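Local coordinates for cytoplasmic protein (Cryptococcus neoformans var. grubii serotype A, PDB 7LPO) that probably hydrolyses steryl beta-glucosides, as a sterylglucosidase of glycoside hydrolase family 5, at residues 61-65 with 148-152; 104-110 with 155-160; 648-652 with 728-732. One frame throughout, in Å; residues are numbered along the deposited sequence.

In the fold
From the N terminus, strand 35-43 of the glycosidase barrel is followed by helix 61-66, which meets residues 148-152 in contact 1. Before that loop closes, contact 2 opens at residues 104-110, where strand 98-104 ends and helix 105-109 begins. It closes at 155-160, just beyond 148-152 in the loop after strand 137-143. Contacts 1 and 2 therefore cross along the chain. They touch through the Arg149-Glu106 salt bridge, and Phe150 packs against Glu106 and Leu158. Contact 3 follows much later and stands apart, its centre about 46 Å from that of contact 1. It ties the lead-in to helix 652-656 to the approach to strand 734-738 in the C-terminal region.

Contact 1. Residues 61-65 with 148-152; sequences FWETA and SRFTG
Water 1 joins Arg149 to helix 61-66. It accepts from Arg149 NH2 at 2.9 Å and donates to Phe61 O at 2.6 Å and to Thr64 OG1 at 3.1 Å. Three groups therefore hold one water, which lies at the edge of the guanidinium, in its plane. Beside it, Phe61, Trp62 and Phe150 form an aromatic cluster. The cluster joins this helix to the loop after strand 137-143 in the TIM barrel typical of glycoside hydrolase family 5.

Arg149 NH2 also forms a salt bridge with Glu106, and this second grip helps to fix the rotation of the group. The arginine kinks at its third torsion and runs antiparallel to the Phe61 side chain, with the ring and guanidinium planes 81° apart. Arg149 NH1 comes to 3.5 Å from Phe61 CE1.

The trans chi1 of Phe61 (177°) swings its ring across to the loop. Phe61 CZ comes to 3.7 Å from Phe150 CD1, and Phe150 CE1 lies over one face of the Phe61 ring. The two phenyl planes are turned 46° against each other, so this is neither a parallel stack nor a T-shape. Trp62 and Phe150 point opposite ways as they pass, and Trp62 CZ3 meets both CB and CD1 of Phe150. The far side of this indole is fixed by a hydrogen bond from NE1 to Glu182. Within the helix, Phe61 CD2 sits over the centre of the Trp62 ring. The other end of the Phe150 ring is taken by the small side chain of Ala65, whose CB lies 3.6 Å from Phe150 CZ.

Contact 2. Residues 104-110 with 155-160; sequences TWESLEH and GAPLWT
Trp105 lies against the 155-160 segment along most of its length. Its CB is 3.7 Å from Gly155 O. From there a trans chi1 (-175°) sends the indole across Pro157, at about a right angle to it. Pro157 CD sits over one face of the five-membered ring in a CH-pi contact, 14° off the ring normal. On the six-membered ring, CE3 meets Ala156 CB at 3.6 Å, CZ2 approaches Trp159 CH2, and CH2 reaches Thr160 CG2 at 3.7 Å. Trp105 NE1 donates in its ring plane to the anti side of Glu109 OE1 (2.8 Å), which helps to fix the rotation of the indole; Glu109 OE2 bonds to Lys114.

Trp159 NE1 gives a nearly straight bond to Glu109 O (2.9 Å, 170°), again in its ring plane. Near the start of helix 105-109, Glu106 N donates to Gly155 O at 2.7 Å. The main partner of the Glu106 carboxylate is Arg149.

The segments lie at or beyond the C-terminal ends of neighbouring parallel strands 98-104 and 137-143, the side that carries the active site in TIM-barrel family 5 glycosidases.

Contact 3. Residues 648-652 with 728-732; sequences GDFSP and AQLSL
Leu730 pushes one methyl, CD1, against Phe650. CD1 lies 3.7 Å from Phe650 CE1 and 3.6 Å from Phe650 O, so it meets both the side chain and the backbone of that residue. Phe650 has CG between its backbone N and carbonyl carbon (chi1 55°), and this brings the CE1 side of the ring back to the leucine. The other methyl, CD2, faces Pro652 CG at 4.0 Å. Phe713, on helix 713-716, and Leu720 also touch Leu730.

Residues 728-732 belong to the glycoside hydrolase family 5 C-terminal domain. The contact links the loop leading into helix 652-656 with the loop before strand 734-738, an outermost strand of a four-stranded antiparallel sheet. Ser651 is the N-cap of that helix, with its OG bonded to Thr653 N.

The backbones meet at Gly648. Leu730 N donates to Gly648 O at 2.9 Å. Gly648 CA in turn approaches Leu730 O at 3.4 Å in a nearly straight CA-H...O contact (171°). A CB here would run into Leu730 O.

On the solvent side, Gln729 reaches along Gly648, with CG 3.3 Å from Gly648 O. Its amide then lies across the Asp649 carboxylate, the two planes 48° apart. Gln729 NE2 is 3.5 Å from Asp649 OD1, but the angle is too poor for a hydrogen bond, and Asp649 is poorly ordered.

Contact 1. Residues 61-65 with 148-152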
loop_
_atom_site.group_PDB
_atom_site.type_symbol
_atom_site.label_atom_id
_atom_site.label_comp_id
_atom_site.label_asym_id
_atom_site.label_seq_id
_atom_site.Cartn_x
_atom_site.Cartn_y
_atom_site.Cartn_z
ATOM N N PHE A 61 22.900 2.004 -10.365
ATOM C CA PHE A 61 21.773 2.616 -9.666
ATOM C C PHE A 61 21.678 4.106 -9.965
ATOM O O PHE A 61 20.636 4.601 -10.413
ATOM C CB PHE A 61 21.931 2.352 -8.162
ATOM C CG PHE A 61 20.878 2.996 -7.295
ATOM C CD1 PHE A 61 19.596 2.490 -7.245
ATOM C CD2 PHE A 61 21.192 4.088 -6.504
ATOM C CE1 PHE A 61 18.635 3.077 -6.429
ATOM C CE2 PHE A 61 20.247 4.673 -5.694
ATOM C CZ PHE A 61 18.967 4.168 -5.648
ATOM N N TRP A 62 22.762 4.837 -9.732
ATOM C CA TRP A 62 22.757 6.274 -9.971
ATOM C C TRP A 62 22.899 6.607 -11.455
ATOM O O TRP A 62 22.219 7.510 -11.960
ATOM C CB TRP A 62 23.897 6.926 -9.187
ATOM C CG TRP A 62 23.781 6.830 -7.704
ATOM C CD1 TRP A 62 24.590 6.119 -6.861
ATOM C CD2 TRP A 62 22.807 7.466 -6.879
ATOM N NE1 TRP A 62 24.199 6.295 -5.563
ATOM C CE2 TRP A 62 23.095 7.106 -5.543
ATOM C CE3 TRP A 62 21.728 8.315 -7.131
ATOM C CZ2 TRP A 62 22.324 7.547 -4.463
ATOM C CZ3 TRP A 62 20.956 8.753 -6.050
ATOM C CH2 TRP A 62 21.263 8.368 -4.736
ATOM N N GLU A 63 23.770 5.887 -12.169
ATOM C CA GLU A 63 24.122 6.279 -13.533
ATOM C C GLU A 63 22.919 6.244 -14.468
ATOM O O GLU A 63 22.736 7.151 -15.289
ATOM C CB GLU A 63 25.221 5.366 -14.072
ATOM C CG GLU A 63 26.564 5.528 -13.390
ATOM C CD GLU A 63 26.698 4.665 -12.142
ATOM O OE1 GLU A 63 25.690 4.054 -11.711
ATOM O OE2 GLU A 63 27.815 4.601 -11.581
ATOM N N THR A 64 22.104 5.193 -14.385
ATOM C CA THR A 64 20.965 5.107 -15.290
ATOM C C THR A 64 19.967 6.222 -15.009
ATOM O O THR A 64 19.392 6.795 -15.941
ATOM C CB THR A 64 20.285 3.742 -15.183
ATOM O OG1 THR A 64 19.940 3.478 -13.821
ATOM C CG2 THR A 64 21.209 2.637 -15.688
ATOM N N ALA A 65 19.746 6.549 -13.733
ATOM C CA ALA A 65 18.784 7.600 -13.410
ATOM C C ALA A 65 19.332 8.976 -13.785
ATOM O O ALA A 65 18.587 9.844 -14.260
ATOM C CB ALA A 65 18.415 7.541 -11.925
ATOM N N SER A 148 11.188 8.180 -2.772
ATOM C CA SER A 148 11.798 7.668 -3.997
ATOM C C SER A 148 12.811 6.580 -3.678
ATOM O O SER A 148 13.253 6.442 -2.539
ATOM C CB SER A 148 12.495 8.789 -4.779
ATOM O OG SER A 148 13.560 9.333 -4.018
ATOM N N ARG A 149 13.194 5.824 -4.715
ATOM C CA ARG A 149 14.289 4.860 -4.568
ATOM C C ARG A 149 15.563 5.537 -4.070
ATOM O O ARG A 149 16.321 4.961 -3.282
ATOM C CB ARG A 149 14.593 4.172 -5.899
ATOM C CG ARG A 149 13.515 3.279 -6.449
ATOM C CD ARG A 149 14.035 2.454 -7.628
ATOM N NE ARG A 149 14.457 3.272 -8.772
ATOM C CZ ARG A 149 15.618 3.135 -9.411
ATOM N NH1 ARG A 149 16.496 2.224 -9.025
ATOM N NH2 ARG A 149 15.903 3.913 -10.446
ATOM N N PHE A 150 15.825 6.751 -4.543
ATOM C CA PHE A 150 17.042 7.485 -4.210
ATOM C C PHE A 150 17.035 8.013 -2.787
ATOM O O PHE A 150 18.082 8.463 -2.317
ATOM C CB PHE A 150 17.203 8.592 -5.257
ATOM C CG PHE A 150 16.874 8.102 -6.646
ATOM C CD1 PHE A 150 17.740 7.247 -7.308
ATOM C CD2 PHE A 150 15.665 8.407 -7.237
ATOM C CE1 PHE A 150 17.430 6.745 -8.536
ATOM C CE2 PHE A 150 15.343 7.902 -8.474
ATOM C CZ PHE A 150 16.226 7.067 -9.127
ATOM N N THR A 151 15.899 7.928 -2.086
ATOM C CA THR A 151 15.818 8.290 -0.679
ATOM C C THR A 151 15.354 7.114 0.173
ATOM O O THR A 151 14.877 7.316 1.295
ATOM C CB THR A 151 14.912 9.505 -0.473
ATOM O OG1 THR A 151 13.710 9.374 -1.235
ATOM C CG2 THR A 151 15.629 10.762 -0.936
ATOM N N GLY A 152 15.492 5.891 -0.340
ATOM C CA GLY A 152 15.368 4.678 0.454
ATOM C C GLY A 152 14.235 3.754 0.068
ATOM O O GLY A 152 14.018 2.753 0.769
HETATM O O HOH W 1 18.608 3.073 -11.102
#

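Contact 2. Residues 104-110 with 155-160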
loop_
_atom_site.group_PDB
_atom_site.type_symbol
_atom_site.label_atom_id
_atom_site.label_comp_id
_atom_site.label_asym_id
_atom_site.label_seq_id
_atom_site.Cartn_x
_atom_site.Cartn_y
_atom_site.Cartn_z
ATOM N N THR A 104 4.852 3.856 -10.615
ATOM C CA THR A 104 5.554 4.930 -9.934
ATOM C C THR A 104 5.665 6.151 -10.831
ATOM O O THR A 104 5.702 6.052 -12.060
ATOM C CB THR A 104 6.954 4.503 -9.477
ATOM O OG1 THR A 104 7.765 4.206 -10.622
ATOM C CG2 THR A 104 6.839 3.279 -8.550
ATOM N N TRP A 105 5.689 7.313 -10.183
ATOM C CA TRP A 105 6.008 8.560 -10.863
ATOM C C TRP A 105 7.311 8.448 -11.644
ATOM O O TRP A 105 7.419 8.954 -12.770
ATOM C CB TRP A 105 6.073 9.661 -9.810
ATOM C CG TRP A 105 6.280 11.047 -10.295
ATOM C CD1 TRP A 105 6.250 11.495 -11.576
ATOM C CD2 TRP A 105 6.544 12.182 -9.472
ATOM N NE1 TRP A 105 6.479 12.840 -11.601
ATOM C CE2 TRP A 105 6.674 13.285 -10.320
ATOM C CE3 TRP A 105 6.680 12.370 -8.091
ATOM C CZ2 TRP A 105 6.941 14.563 -9.840
ATOM C CZ3 TRP A 105 6.955 13.635 -7.618
ATOM C CH2 TRP A 105 7.079 14.716 -8.491
ATOM N N GLU A 106 8.309 7.766 -11.071
ATOM C CA GLU A 106 9.591 7.639 -11.755
ATOM C C GLU A 106 9.419 6.969 -13.108
ATOM O O GLU A 106 10.048 7.375 -14.092
ATOM C CB GLU A 106 10.585 6.844 -10.908
ATOM C CG GLU A 106 11.881 6.520 -11.648
ATOM C CD GLU A 106 12.869 5.687 -10.836
ATOM O OE1 GLU A 106 14.021 5.568 -11.285
ATOM O OE2 GLU A 106 12.515 5.155 -9.758
ATOM N N SER A 107 8.601 5.911 -13.165
ATOM C CA SER A 107 8.449 5.161 -14.405
ATOM C C SER A 107 7.755 5.980 -15.486
ATOM O O SER A 107 7.892 5.660 -16.675
ATOM C CB SER A 107 7.683 3.856 -14.147
ATOM O OG SER A 107 6.318 4.103 -13.831
ATOM N N LEU A 108 7.055 7.048 -15.102
ATOM C CA LEU A 108 6.357 7.900 -16.052
ATOM C C LEU A 108 7.148 9.133 -16.474
ATOM O O LEU A 108 6.907 9.655 -17.569
ATOM C CB LEU A 108 5.022 8.374 -15.467
ATOM C CG LEU A 108 3.945 7.342 -15.166
ATOM C CD1 LEU A 108 2.759 8.022 -14.466
ATOM C CD2 LEU A 108 3.477 6.624 -16.418
ATOM N N GLU A 109 8.080 9.626 -15.642
ATOM C CA GLU A 109 8.712 10.918 -15.911
ATOM C C GLU A 109 10.199 10.908 -15.566
ATOM O O GLU A 109 10.773 11.953 -15.242
ATOM C CB GLU A 109 7.994 12.042 -15.143
ATOM C CG GLU A 109 8.152 13.447 -15.709
ATOM C CD GLU A 109 7.209 14.466 -15.051
ATOM O OE1 GLU A 109 6.581 14.154 -14.024
ATOM O OE2 GLU A 109 7.088 15.593 -15.560
ATOM N N HIS A 110 10.843 9.747 -15.666
ATOM C CA HIS A 110 12.262 9.651 -15.336
ATOM C C HIS A 110 13.128 10.488 -16.264
ATOM O O HIS A 110 14.212 10.932 -15.863
ATOM C CB HIS A 110 12.717 8.201 -15.410
ATOM C CG HIS A 110 12.316 7.512 -16.674
ATOM N ND1 HIS A 110 13.037 7.618 -17.845
ATOM C CD2 HIS A 110 11.260 6.713 -16.952
ATOM C CE1 HIS A 110 12.439 6.916 -18.793
ATOM N NE2 HIS A 110 11.359 6.357 -18.277
ATOM N N GLY A 155 9.255 5.531 -5.904
ATOM C CA GLY A 155 8.367 6.635 -6.199
ATOM C C GLY A 155 8.865 7.666 -7.191
ATOM O O GLY A 155 8.745 7.474 -8.402
ATOM N N ALA A 156 9.417 8.762 -6.693
ATOM C CA ALA A 156 9.647 9.941 -7.510
ATOM C C ALA A 156 10.929 9.827 -8.341
ATOM O O ALA A 156 11.872 9.129 -7.956
ATOM C CB ALA A 156 9.715 11.180 -6.628
ATOM N N PRO A 157 10.984 10.504 -9.490
ATOM C CA PRO A 157 12.207 10.469 -10.299
ATOM C C PRO A 157 13.346 11.221 -9.628
ATOM O O PRO A 157 13.141 12.138 -8.831
ATOM C CB PRO A 157 11.794 11.129 -11.621
ATOM C CG PRO A 157 10.583 11.941 -11.299
ATOM C CD PRO A 157 9.886 11.226 -10.159
ATOM N N LEU A 158 14.567 10.815 -9.977
ATOM C CA LEU A 158 15.756 11.366 -9.335
ATOM C C LEU A 158 15.824 12.886 -9.441
ATOM O O LEU A 158 16.362 13.545 -8.541
ATOM C CB LEU A 158 17.007 10.741 -9.955
ATOM C CG LEU A 158 18.369 11.298 -9.554
ATOM C CD1 LEU A 158 18.685 10.994 -8.099
ATOM C CD2 LEU A 158 19.426 10.697 -10.473
ATOM N N TRP A 159 15.298 13.464 -10.517
ATOM C CA TRP A 159 15.454 14.901 -10.660
ATOM C C TRP A 159 14.665 15.685 -9.618
ATOM O O TRP A 159 14.937 16.877 -9.445
ATOM C CB TRP A 159 15.075 15.350 -12.076
ATOM C CG TRP A 159 13.692 15.000 -12.576
ATOM C CD1 TRP A 159 13.367 13.999 -13.438
ATOM C CD2 TRP A 159 12.470 15.688 -12.286
ATOM N NE1 TRP A 159 12.021 14.011 -13.699
ATOM C CE2 TRP A 159 11.446 15.039 -13.002
ATOM C CE3 TRP A 159 12.146 16.791 -11.493
ATOM C CZ2 TRP A 159 10.120 15.448 -12.940
ATOM C CZ3 TRP A 159 10.828 17.196 -11.432
ATOM C CH2 TRP A 159 9.829 16.526 -12.151
ATOM N N THR A 160 13.717 15.057 -8.907
ATOM C CA THR A 160 13.016 15.792 -7.855
ATOM C C THR A 160 13.949 16.126 -6.698
ATOM O O THR A 160 13.784 17.165 -6.050
ATOM C CB THR A 160 11.800 15.012 -7.328
ATOM O OG1 THR A 160 12.211 13.742 -6.790
ATOM C CG2 THR A 160 10.777 14.812 -8.440
HETATM O O HOH W 2 10.365 3.964 -8.315
HETATM O O HOH W 3 12.062 6.441 -7.337
HETATM O O HOH W 4 14.520 8.931 -12.082
#

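Contact 3. Residues 648-652 with 728-732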
loop_
_atom_site.group_PDB
_atom_site.type_symbol
_atom_site.label_atom_id
_atom_site.label_comp_id
_atom_site.label_asym_id
_atom_site.label_seq_id
_atom_site.Cartn_x
_atom_site.Cartn_y
_atom_site.Cartn_z
ATOM N N GLY A 648 -12.778 -26.992 -13.328
ATOM C CA GLY A 648 -11.751 -27.765 -12.658
ATOM C C GLY A 648 -10.799 -28.366 -13.671
ATOM O O GLY A 648 -10.100 -29.350 -13.400
ATOM N N ASP A 649 -10.764 -27.755 -14.854
ATOM C CA ASP A 649 -10.028 -28.269 -15.999
ATOM C C ASP A 649 -8.553 -27.885 -15.983
ATOM O O ASP A 649 -7.851 -28.161 -16.964
ATOM C CB ASP A 649 -10.684 -27.770 -17.291
ATOM C CG ASP A 649 -10.759 -28.841 -18.368
ATOM O OD1 ASP A 649 -10.382 -30.003 -18.100
ATOM O OD2 ASP A 649 -11.199 -28.516 -19.492
ATOM N N PHE A 650 -8.066 -27.265 -14.912
ATOM C CA PHE A 650 -6.647 -26.982 -14.745
ATOM C C PHE A 650 -6.058 -27.930 -13.708
ATOM O O PHE A 650 -6.773 -28.667 -13.022
ATOM C CB PHE A 650 -6.413 -25.525 -14.329
ATOM C CG PHE A 650 -7.163 -25.116 -13.092
ATOM C CD1 PHE A 650 -6.629 -25.329 -11.836
ATOM C CD2 PHE A 650 -8.403 -24.515 -13.190
ATOM C CE1 PHE A 650 -7.314 -24.948 -10.708
ATOM C CE2 PHE A 650 -9.097 -24.137 -12.061
ATOM C CZ PHE A 650 -8.549 -24.357 -10.817
ATOM N N SER A 651 -4.725 -27.897 -13.596
ATOM C CA SER A 651 -3.958 -28.772 -12.725
ATOM C C SER A 651 -3.852 -28.177 -11.325
ATOM O O SER A 651 -3.787 -26.952 -11.169
ATOM C CB SER A 651 -2.561 -28.981 -13.299
ATOM O OG SER A 651 -1.722 -29.643 -12.378
ATOM N N PRO A 652 -3.842 -29.006 -10.279
ATOM C CA PRO A 652 -3.554 -28.463 -8.939
ATOM C C PRO A 652 -2.230 -27.720 -8.881
ATOM O O PRO A 652 -2.051 -26.855 -8.013
ATOM C CB PRO A 652 -3.539 -29.699 -8.025
ATOM C CG PRO A 652 -3.951 -30.859 -8.849
ATOM C CD PRO A 652 -4.169 -30.443 -10.269
ATOM N N ALA A 728 -9.676 -36.958 -13.292
ATOM C CA ALA A 728 -8.473 -36.207 -12.950
ATOM C C ALA A 728 -8.762 -34.708 -12.910
ATOM O O ALA A 728 -7.883 -33.905 -12.566
ATOM C CB ALA A 728 -7.359 -36.515 -13.943
ATOM N N GLN A 729 -9.986 -34.336 -13.267
ATOM C CA GLN A 729 -10.429 -32.961 -13.155
ATOM C C GLN A 729 -10.711 -32.609 -11.709
ATOM O O GLN A 729 -11.275 -33.419 -10.954
ATOM C CB GLN A 729 -11.676 -32.756 -14.004
ATOM C CG GLN A 729 -11.487 -31.778 -15.140
ATOM C CD GLN A 729 -12.794 -31.313 -15.739
ATOM O OE1 GLN A 729 -13.622 -32.129 -16.142
ATOM N NE2 GLN A 729 -12.986 -29.989 -15.807
ATOM N N LEU A 730 -10.337 -31.395 -11.307
ATOM C CA LEU A 730 -10.597 -30.933 -9.959
ATOM C C LEU A 730 -12.097 -30.763 -9.757
ATOM O O LEU A 730 -12.810 -30.293 -10.646
ATOM C CB LEU A 730 -9.868 -29.619 -9.690
ATOM C CG LEU A 730 -8.349 -29.751 -9.630
ATOM C CD1 LEU A 730 -7.666 -28.400 -9.551
ATOM C CD2 LEU A 730 -7.957 -30.615 -8.441
ATOM N N SER A 731 -12.585 -31.168 -8.591
ATOM C CA SER A 731 -14.015 -31.161 -8.327
ATOM C C SER A 731 -14.254 -31.017 -6.829
ATOM O O SER A 731 -13.546 -31.619 -6.012
ATOM C CB SER A 731 -14.669 -32.439 -8.873
ATOM O OG SER A 731 -15.939 -32.670 -8.304
ATOM N N LEU A 732 -15.249 -30.202 -6.486
ATOM C CA LEU A 732 -15.602 -29.988 -5.092
ATOM C C LEU A 732 -16.305 -31.213 -4.521
ATOM O O LEU A 732 -17.138 -31.844 -5.180
ATOM C CB LEU A 732 -16.508 -28.771 -4.945
ATOM C CG LEU A 732 -15.901 -27.394 -5.207
ATOM C CD1 LEU A 732 -16.998 -26.324 -5.078
ATOM C CD2 LEU A 732 -14.781 -27.090 -4.273
#